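Local coordinates for alpha-fucosidase (Bifidobacterium bifidum, PDB 2EAB), which probably releases alpha-1,2-linked L-fucose from glycans by hydrolysis, this chain being the calcium-binding glycoside hydrolase family 95 catalytic region of a longer protein, at residues 642-647 with 697-702; 650-655 with 680-685. All blocks are in the same frame, centred on the assembly; numbering follows the deposited sequence.

Interaction 1: residues 642-647 with 697-702; sequences IEVGDS and SEYMDA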
ATOM      1  N   ILE A 642     -19.923   7.050 -16.038  1.00  8.98           N
ATOM      2  CA  ILE A 642     -19.892   5.844 -16.863  1.00  9.50           C
ATOM      3  C   ILE A 642     -20.782   5.953 -18.089  1.00 10.13           C
ATOM      4  O   ILE A 642     -21.977   6.244 -17.979  1.00 10.47           O
ATOM      5  CB  ILE A 642     -20.304   4.574 -16.070  1.00  9.56           C
ATOM      6  CG1 ILE A 642     -19.409   4.370 -14.843  1.00  9.94           C
ATOM      7  CG2 ILE A 642     -20.311   3.332 -16.977  1.00  9.50           C
ATOM      8  CD1 ILE A 642     -17.908   4.252 -15.137  1.00 10.45           C
ATOM      9  N   GLU A 643     -20.187   5.701 -19.251  1.00 10.44           N
ATOM     10  CA  GLU A 643     -20.930   5.527 -20.493  1.00 11.36           C
ATOM     11  C   GLU A 643     -20.439   4.269 -21.179  1.00 11.04           C
ATOM     12  O   GLU A 643     -19.229   4.031 -21.265  1.00 11.18           O
ATOM     13  CB  GLU A 643     -20.742   6.721 -21.425  1.00 12.17           C
ATOM     14  CG  GLU A 643     -21.492   7.959 -20.996  1.00 14.41           C
ATOM     15  CD  GLU A 643     -21.622   8.994 -22.096  1.00 16.24           C
ATOM     16  OE1 GLU A 643     -20.997   8.839 -23.171  1.00 17.69           O
ATOM     17  OE2 GLU A 643     -22.351   9.975 -21.872  1.00 17.53           O
ATOM     18  N   VAL A 644     -21.379   3.462 -21.659  1.00 11.11           N
ATOM     19  CA  VAL A 644     -21.054   2.276 -22.436  1.00 11.12           C
ATOM     20  C   VAL A 644     -20.999   2.669 -23.910  1.00 10.96           C
ATOM     21  O   VAL A 644     -21.930   3.290 -24.431  1.00 11.57           O
ATOM     22  CB  VAL A 644     -22.082   1.143 -22.205  1.00 11.07           C
ATOM     23  CG1 VAL A 644     -21.741  -0.078 -23.046  1.00 11.22           C
ATOM     24  CG2 VAL A 644     -22.139   0.770 -20.725  1.00 11.19           C
ATOM     25  N   GLY A 645     -19.895   2.326 -24.565  1.00 10.56           N
ATOM     26  CA  GLY A 645     -19.667   2.698 -25.957  1.00 10.75           C
ATOM     27  C   GLY A 645     -20.159   1.695 -26.980  1.00 10.88           C
ATOM     28  O   GLY A 645     -20.836   0.714 -26.644  1.00 10.97           O
ATOM     29  N   ASP A 646     -19.788   1.942 -28.234  1.00 11.00           N
ATOM     30  CA  ASP A 646     -20.317   1.188 -29.369  1.00 11.66           C
ATOM     31  C   ASP A 646     -19.721  -0.212 -29.514  1.00 11.52           C
ATOM     32  O   ASP A 646     -20.206  -1.014 -30.318  1.00 12.41           O
ATOM     33  CB  ASP A 646     -20.155   2.000 -30.657  1.00 12.22           C
ATOM     34  CG  ASP A 646     -20.893   3.327 -30.596  1.00 14.51           C
ATOM     35  OD1 ASP A 646     -22.126   3.318 -30.387  1.00 17.48           O
ATOM     36  OD2 ASP A 646     -20.242   4.380 -30.746  1.00 17.40           O
ATOM     37  N   SER A 647     -18.688  -0.506 -28.725  1.00 11.31           N
ATOM     38  CA  SER A 647     -18.105  -1.843 -28.676  1.00 11.09           C
ATOM     39  C   SER A 647     -18.546  -2.579 -27.409  1.00 10.55           C
ATOM     40  O   SER A 647     -18.013  -3.642 -27.087  1.00 10.82           O
ATOM     41  CB  SER A 647     -16.578  -1.773 -28.744  1.00 11.11           C
ATOM     42  OG  SER A 647     -16.142  -0.984 -29.841  1.00 11.64           O
ATOM     43  N   SER A 697     -25.674  -5.218 -14.006  1.00 11.71           N
ATOM     44  CA  SER A 697     -25.213  -6.031 -15.125  1.00 12.31           C
ATOM     45  C   SER A 697     -24.829  -5.222 -16.357  1.00 12.19           C
ATOM     46  O   SER A 697     -23.886  -5.588 -17.056  1.00 12.18           O
ATOM     47  CB  SER A 697     -26.246  -7.088 -15.492  1.00 12.94           C
ATOM     48  OG  SER A 697     -26.296  -8.077 -14.485  1.00 14.75           O
ATOM     49  N   GLU A 698     -25.551  -4.135 -16.624  1.00 12.20           N
ATOM     50  CA  GLU A 698     -25.229  -3.291 -17.775  1.00 13.04           C
ATOM     51  C   GLU A 698     -23.786  -2.789 -17.682  1.00 11.72           C
ATOM     52  O   GLU A 698     -23.000  -2.926 -18.627  1.00 11.95           O
ATOM     53  CB  GLU A 698     -26.197  -2.110 -17.894  1.00 13.17           C
ATOM     54  CG  GLU A 698     -25.963  -1.262 -19.149  1.00 15.51           C
ATOM     55  CD  GLU A 698     -26.700   0.069 -19.145  1.00 15.92           C
ATOM     56  OE1 GLU A 698     -27.036   0.593 -18.060  1.00 19.25           O
ATOM     57  OE2 GLU A 698     -26.933   0.608 -20.249  1.00 20.12           O
ATOM     58  N   TYR A 699     -23.444  -2.223 -16.528  1.00 10.62           N
ATOM     59  CA  TYR A 699     -22.103  -1.695 -16.303  1.00  9.94           C
ATOM     60  C   TYR A 699     -21.070  -2.811 -16.165  1.00  9.23           C
ATOM     61  O   TYR A 699     -19.973  -2.711 -16.726  1.00  8.96           O
ATOM     62  CB  TYR A 699     -22.082  -0.803 -15.061  1.00 10.66           C
ATOM     63  CG  TYR A 699     -22.640   0.598 -15.243  1.00 11.28           C
ATOM     64  CD1 TYR A 699     -23.335   0.971 -16.397  1.00 12.10           C
ATOM     65  CD2 TYR A 699     -22.485   1.548 -14.237  1.00 11.94           C
ATOM     66  CE1 TYR A 699     -23.849   2.258 -16.542  1.00 13.16           C
ATOM     67  CE2 TYR A 699     -22.997   2.833 -14.372  1.00 12.99           C
ATOM     68  CZ  TYR A 699     -23.673   3.182 -15.524  1.00 12.58           C
ATOM     69  OH  TYR A 699     -24.170   4.460 -15.652  1.00 13.66           O
ATOM     70  N   MET A 700     -21.404  -3.865 -15.422  1.00  8.86           N
ATOM     71  CA  MET A 700     -20.463  -4.967 -15.222  1.00  8.89           C
ATOM     72  C   MET A 700     -20.120  -5.692 -16.529  1.00  8.94           C
ATOM     73  O   MET A 700     -18.955  -6.021 -16.770  1.00  8.69           O
ATOM     74  CB  MET A 700     -20.955  -5.959 -14.164  1.00  8.92           C
ATOM     75  CG  MET A 700     -19.938  -7.054 -13.827  1.00  8.88           C
ATOM     76  SD  MET A 700     -18.339  -6.411 -13.264  1.00  8.52           S
ATOM     77  CE  MET A 700     -18.784  -5.916 -11.605  1.00  9.31           C
ATOM     78  N   ASP A 701     -21.119  -5.939 -17.377  1.00  9.25           N
ATOM     79  CA  ASP A 701     -20.868  -6.568 -18.675  1.00  9.71           C
ATOM     80  C   ASP A 701     -19.903  -5.725 -19.503  1.00  9.40           C
ATOM     81  O   ASP A 701     -19.007  -6.258 -20.162  1.00  9.51           O
ATOM     82  CB  ASP A 701     -22.170  -6.772 -19.458  1.00 10.36           C
ATOM     83  CG  ASP A 701     -23.041  -7.883 -18.887  1.00 12.45           C
ATOM     84  OD1 ASP A 701     -22.583  -8.640 -18.005  1.00 14.57           O
ATOM     85  OD2 ASP A 701     -24.200  -7.998 -19.338  1.00 15.35           O
ATOM     86  N   ALA A 702     -20.094  -4.411 -19.457  1.00  8.99           N
ATOM     87  CA  ALA A 702     -19.226  -3.480 -20.172  1.00  8.77           C
ATOM     88  C   ALA A 702     -17.808  -3.463 -19.595  1.00  8.58           C
ATOM     89  O   ALA A 702     -16.823  -3.400 -20.344  1.00  8.55           O
ATOM     90  CB  ALA A 702     -19.827  -2.091 -20.170  1.00  8.99           C
TER
HETATM   91  O   HOH W   1     -22.600   6.961 -14.804  1.00 16.08           O
HETATM   92  O   HOH W   2     -24.808   5.261 -18.511  1.00 28.51           O
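Ile642 and Val644, in the irregular connection that follows helix 632-639, pack on Tyr699 and Ala702 in the first turns of helix 697-711. The main feature is a CH-pi contact. Ile642 CG2 sits over the centre of the Tyr699 ring, 3.6 Å from the centroid and only 7° off the ring normal. Ile642 CB covers the same ring further out, 3.6 Å from Tyr699 CE2. The Ile642 branches divide the work. CG2 is anti to the backbone N and lies on the ring, while CG1 is anti to the carbonyl carbon and carries CD1 away from the tyrosine. The Ile642 side chain also touches Leu691 and helix 577-596.

Both segments belong to the catalytic domain, which in family 95 is built as an (alpha/alpha)6 barrel; here a long loop is laid back on one of the domain's helices. Val644 makes the second contact. Its CG2 is 3.7 Å from Ala702 CB, and CG1 touches the same methyl at 4.0 Å.

No direct hydrogen bond crosses, but two waters join the polar groups. Water 1 accepts from Ile642 N at 2.9 Å and is also hydrogen-bonded to Tyr699 OH. Water 2 donates to Ile642 O at 3.0 Å and bonds to the same hydroxyl. The phenol end is thus tied to both backbone polar atoms of Ile642. The Tyr699 side chain lies about 10 Å from that of Asp690, a residue seen to bind calcium in a crystal structure of this protein, although no calcium is bound there in this chain.

Interaction 2: residues 650-655 with 680-685; sequences IKEWYF and MSHLLG. With EDO (1,2-ethanediol), chain D.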
ATOM      1  N   ILE A 650     -16.678   0.111 -21.441  1.00  7.70           N
ATOM      2  CA  ILE A 650     -16.680   1.337 -20.644  1.00  7.51           C
ATOM      3  C   ILE A 650     -15.826   2.365 -21.384  1.00  6.93           C
ATOM      4  O   ILE A 650     -14.646   2.115 -21.642  1.00  7.35           O
ATOM      5  CB  ILE A 650     -16.075   1.109 -19.234  1.00  7.50           C
ATOM      6  CG1 ILE A 650     -16.836   0.021 -18.460  1.00  8.29           C
ATOM      7  CG2 ILE A 650     -16.005   2.422 -18.453  1.00  7.83           C
ATOM      8  CD1 ILE A 650     -18.236   0.402 -17.995  1.00  9.26           C
ATOM      9  N   LYS A 651     -16.412   3.503 -21.741  1.00  7.10           N
ATOM     10  CA  LYS A 651     -15.641   4.550 -22.416  1.00  7.37           C
ATOM     11  C   LYS A 651     -14.542   5.079 -21.503  1.00  7.13           C
ATOM     12  O   LYS A 651     -14.759   5.272 -20.302  1.00  7.32           O
ATOM     13  CB  LYS A 651     -16.534   5.711 -22.839  1.00  7.60           C
ATOM     14  CG  LYS A 651     -17.518   5.390 -23.945  1.00  8.21           C
ATOM     15  CD  LYS A 651     -18.278   6.630 -24.371  1.00  9.89           C
ATOM     16  CE  LYS A 651     -19.414   6.271 -25.316  1.00 10.41           C
ATOM     17  NZ  LYS A 651     -20.100   7.477 -25.842  1.00 13.26           N
ATOM     18  N   GLU A 652     -13.368   5.322 -22.081  1.00  7.11           N
ATOM     19  CA  GLU A 652     -12.256   5.924 -21.354  1.00  7.04           C
ATOM     20  C   GLU A 652     -12.296   7.456 -21.484  1.00  6.82           C
ATOM     21  O   GLU A 652     -11.894   8.170 -20.556  1.00  7.05           O
ATOM     22  CB  GLU A 652     -10.924   5.320 -21.823  1.00  7.16           C
ATOM     23  CG  GLU A 652      -9.696   5.872 -21.095  1.00  7.07           C
ATOM     24  CD  GLU A 652      -8.454   4.995 -21.189  1.00  7.39           C
ATOM     25  OE1 GLU A 652      -8.468   3.959 -21.889  1.00  7.72           O
ATOM     26  OE2 GLU A 652      -7.441   5.362 -20.555  1.00  7.99           O
ATOM     27  N   TRP A 653     -12.808   7.938 -22.619  1.00  7.33           N
ATOM     28  CA  TRP A 653     -13.014   9.367 -22.862  1.00  7.82           C
ATOM     29  C   TRP A 653     -14.446   9.610 -23.297  1.00  7.88           C
ATOM     30  O   TRP A 653     -15.058   8.754 -23.937  1.00  7.80           O
ATOM     31  CB  TRP A 653     -12.074   9.883 -23.952  1.00  8.10           C
ATOM     32  CG  TRP A 653     -10.635   9.697 -23.623  1.00  8.51           C
ATOM     33  CD1 TRP A 653      -9.836  10.546 -22.903  1.00  8.45           C
ATOM     34  CD2 TRP A 653      -9.819   8.582 -23.982  1.00  8.32           C
ATOM     35  NE1 TRP A 653      -8.569  10.023 -22.798  1.00  8.33           N
ATOM     36  CE2 TRP A 653      -8.529   8.821 -23.456  1.00  8.33           C
ATOM     37  CE3 TRP A 653     -10.048   7.404 -24.709  1.00  8.26           C
ATOM     38  CZ2 TRP A 653      -7.476   7.921 -23.627  1.00  8.63           C
ATOM     39  CZ3 TRP A 653      -9.002   6.516 -24.880  1.00  9.07           C
ATOM     40  CH2 TRP A 653      -7.730   6.778 -24.342  1.00  9.07           C
ATOM     41  N   TYR A 654     -14.974  10.783 -22.980  1.00  8.27           N
ATOM     42  CA  TYR A 654     -16.371  11.081 -23.306  1.00  8.72           C
ATOM     43  C   TYR A 654     -16.624  11.348 -24.785  1.00  9.30           C
ATOM     44  O   TYR A 654     -17.775  11.309 -25.227  1.00 10.05           O
ATOM     45  CB  TYR A 654     -16.942  12.173 -22.378  1.00  8.76           C
ATOM     46  CG  TYR A 654     -16.898  11.699 -20.952  1.00  8.69           C
ATOM     47  CD1 TYR A 654     -17.630  10.575 -20.564  1.00  9.18           C
ATOM     48  CD2 TYR A 654     -16.073  12.308 -20.007  1.00  8.71           C
ATOM     49  CE1 TYR A 654     -17.563  10.085 -19.267  1.00  9.33           C
ATOM     50  CE2 TYR A 654     -16.000  11.823 -18.703  1.00  8.51           C
ATOM     51  CZ  TYR A 654     -16.746  10.712 -18.344  1.00  8.30           C
ATOM     52  OH  TYR A 654     -16.657  10.232 -17.058  1.00  8.23           O
ATOM     53  N   PHE A 655     -15.561  11.586 -25.554  1.00  9.33           N
ATOM     54  CA  PHE A 655     -15.698  11.682 -27.012  1.00  9.75           C
ATOM     55  C   PHE A 655     -15.608  10.333 -27.743  1.00  9.81           C
ATOM     56  O   PHE A 655     -15.711  10.276 -28.972  1.00 10.17           O
ATOM     57  CB  PHE A 655     -14.750  12.735 -27.632  1.00 10.09           C
ATOM     58  CG  PHE A 655     -13.274  12.538 -27.331  1.00 10.56           C
ATOM     59  CD1 PHE A 655     -12.671  11.283 -27.359  1.00 11.23           C
ATOM     60  CD2 PHE A 655     -12.473  13.649 -27.079  1.00 12.74           C
ATOM     61  CE1 PHE A 655     -11.306  11.136 -27.103  1.00 11.72           C
ATOM     62  CE2 PHE A 655     -11.114  13.513 -26.823  1.00 12.92           C
ATOM     63  CZ  PHE A 655     -10.530  12.254 -26.834  1.00 12.23           C
ATOM     64  N   MET A 680      -5.393   0.865 -16.893  1.00  7.86           N
ATOM     65  CA  MET A 680      -6.840   0.774 -17.078  1.00  7.94           C
ATOM     66  C   MET A 680      -7.462   1.854 -16.199  1.00  7.44           C
ATOM     67  O   MET A 680      -8.226   1.568 -15.268  1.00  7.76           O
ATOM     68  CB  MET A 680      -7.365  -0.613 -16.689  1.00  8.14           C
ATOM     69  CG  MET A 680      -6.568  -1.773 -17.273  1.00  8.85           C
ATOM     70  SD  MET A 680      -7.311  -3.389 -16.998  1.00  9.17           S
ATOM     71  CE  MET A 680      -7.423  -3.415 -15.205  1.00 10.55           C
ATOM     72  N   SER A 681      -7.116   3.101 -16.491  1.00  7.36           N
ATOM     73  CA  SER A 681      -7.458   4.214 -15.608  1.00  7.17           C
ATOM     74  C   SER A 681      -8.955   4.477 -15.518  1.00  6.99           C
ATOM     75  O   SER A 681      -9.432   5.044 -14.542  1.00  7.15           O
ATOM     76  CB  SER A 681      -6.723   5.480 -16.042  1.00  7.25           C
ATOM     77  OG  SER A 681      -5.321   5.298 -15.965  1.00  7.12           O
ATOM     78  N   HIS A 682      -9.686   4.047 -16.537  1.00  6.50           N
ATOM     79  CA  HIS A 682     -11.130   4.236 -16.584  1.00  6.35           C
ATOM     80  C   HIS A 682     -11.931   3.155 -15.852  1.00  6.27           C
ATOM     81  O   HIS A 682     -13.167   3.199 -15.843  1.00  6.73           O
ATOM     82  CB  HIS A 682     -11.586   4.329 -18.040  1.00  6.64           C
ATOM     83  CG  HIS A 682     -11.315   3.094 -18.841  1.00  7.25           C
ATOM     84  ND1 HIS A 682     -10.091   2.458 -18.839  1.00  8.03           N
ATOM     85  CD2 HIS A 682     -12.104   2.396 -19.689  1.00  7.71           C
ATOM     86  CE1 HIS A 682     -10.148   1.411 -19.643  1.00  8.25           C
ATOM     87  NE2 HIS A 682     -11.359   1.351 -20.170  1.00  8.26           N
ATOM     88  N   LEU A 683     -11.242   2.200 -15.230  1.00  6.35           N
ATOM     89  CA  LEU A 683     -11.931   1.120 -14.526  1.00  6.45           C
ATOM     90  C   LEU A 683     -11.845   1.211 -13.003  1.00  6.44           C
ATOM     91  O   LEU A 683     -12.202   0.267 -12.306  1.00  6.50           O
ATOM     92  CB  LEU A 683     -11.459  -0.249 -15.027  1.00  6.90           C
ATOM     93  CG  LEU A 683     -11.730  -0.541 -16.508  1.00  7.26           C
ATOM     94  CD1 LEU A 683     -11.247  -1.931 -16.856  1.00  8.12           C
ATOM     95  CD2 LEU A 683     -13.206  -0.373 -16.878  1.00  9.26           C
ATOM     96  N   LEU A 684     -11.421   2.359 -12.479  1.00  6.16           N
ATOM     97  CA  LEU A 684     -11.334   2.537 -11.032  1.00  6.64           C
ATOM     98  C   LEU A 684     -12.692   2.483 -10.336  1.00  6.58           C
ATOM     99  O   LEU A 684     -12.760   2.230  -9.130  1.00  6.39           O
ATOM    100  CB  LEU A 684     -10.585   3.825 -10.685  1.00  6.48           C
ATOM    101  CG  LEU A 684      -9.166   3.921 -11.251  1.00  6.37           C
ATOM    102  CD1 LEU A 684      -8.493   5.189 -10.745  1.00  7.05           C
ATOM    103  CD2 LEU A 684      -8.321   2.685 -10.921  1.00  6.73           C
ATOM    104  N   GLY A 685     -13.761   2.707 -11.095  1.00  6.48           N
ATOM    105  CA  GLY A 685     -15.121   2.557 -10.578  1.00  6.61           C
ATOM    106  C   GLY A 685     -15.530   1.113 -10.325  1.00  6.58           C
ATOM    107  O   GLY A 685     -16.453   0.852  -9.545  1.00  7.01           O
TER
HETATM  108  C1  EDO D4804      -4.447   4.896 -12.576  1.00 29.74           C
HETATM  109  O1  EDO D4804      -4.074   4.091 -13.803  1.00 30.59           O
HETATM  110  C2  EDO D4804      -3.634   6.244 -12.701  1.00 30.60           C
HETATM  111  O2  EDO D4804      -2.176   5.941 -12.507  1.00 27.98           O
HETATM  112  O   HOH W   3     -12.336  -0.123 -22.457  1.00  7.67           O
HETATM  113  O   HOH W   4      -5.766   3.802 -19.021  1.00  7.69           O
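His682 is held between Glu652 and Leu683. The Glu652 carboxylate stacks on the imidazole with the two planes 3° apart. Its OE1 lies 3.7 Å above the His682 ring plane, displaced toward the rim. Nearer the backbone, Glu652 CB makes a CH-pi contact with the same face, 4.0 Å from the His682 centroid. Leu683 CG covers the opposite face of the ring.

The ring edge meets backbone. Ile650 O lies in the ring plane, 3.2 Å from His682 CD2. Water 3 is also in that plane. Water 3 is 2.9 Å from His682 NE2, to which it is hydrogen-bonded, and donates a weak bond to Ile650 O. His682 ND1 is buried and has no polar partner in the model. The first torsion of His682 (chi1 62°) puts CG between its own backbone N and carbonyl carbon; with CB directed at 650-655, this rotation lays one ring face against Glu652. Ile650 adds an apolar contact, with CG1 4.0 Å from Leu683 CD2.

Further out, several bonds fix the stacked carboxylate. OE1 forms a salt bridge with Arg710 and accepts from Gln568. OE2 bonds to Ser565 OG and takes a bond from water 4, which is 2.8 Å from Glu652 OE2. Water 4 in turn accepts from Ser681 N at 3.0 Å. Ser681 OG bonds to Pro566 O and accepts from O1 of a 1,2-ethanediol, probably from the crystallisation liquor, at 2.8 Å.

The arrangement is a buried contact in the family 95 catalytic domain. A histidine stacked on a carboxylate joins two parts of the long connection before helix 697-711, and Arg710 connects them to that helix.

Past helix 632-639 the chain enters a long connection that leads to helix 697-711. It passes 642-647, then 650-655, and turns through a loop of 24 residues to 680-685, where interaction 2 closes it. It then runs on to helix 697-711, whose start meets 642-647 in interaction 1. Interaction 2 is therefore nested inside the larger loop. The two adjoin, with centres 10 Å apart. A salt bridge links Glu643 OE1 to Lys651 NZ (3.1 Å). Ile650 CD1 packs against Ala702 CB at 3.7 Å and also touches Ile642 CG2. Together the two interactions fasten the connection to helix 697-711 within the catalytic domain.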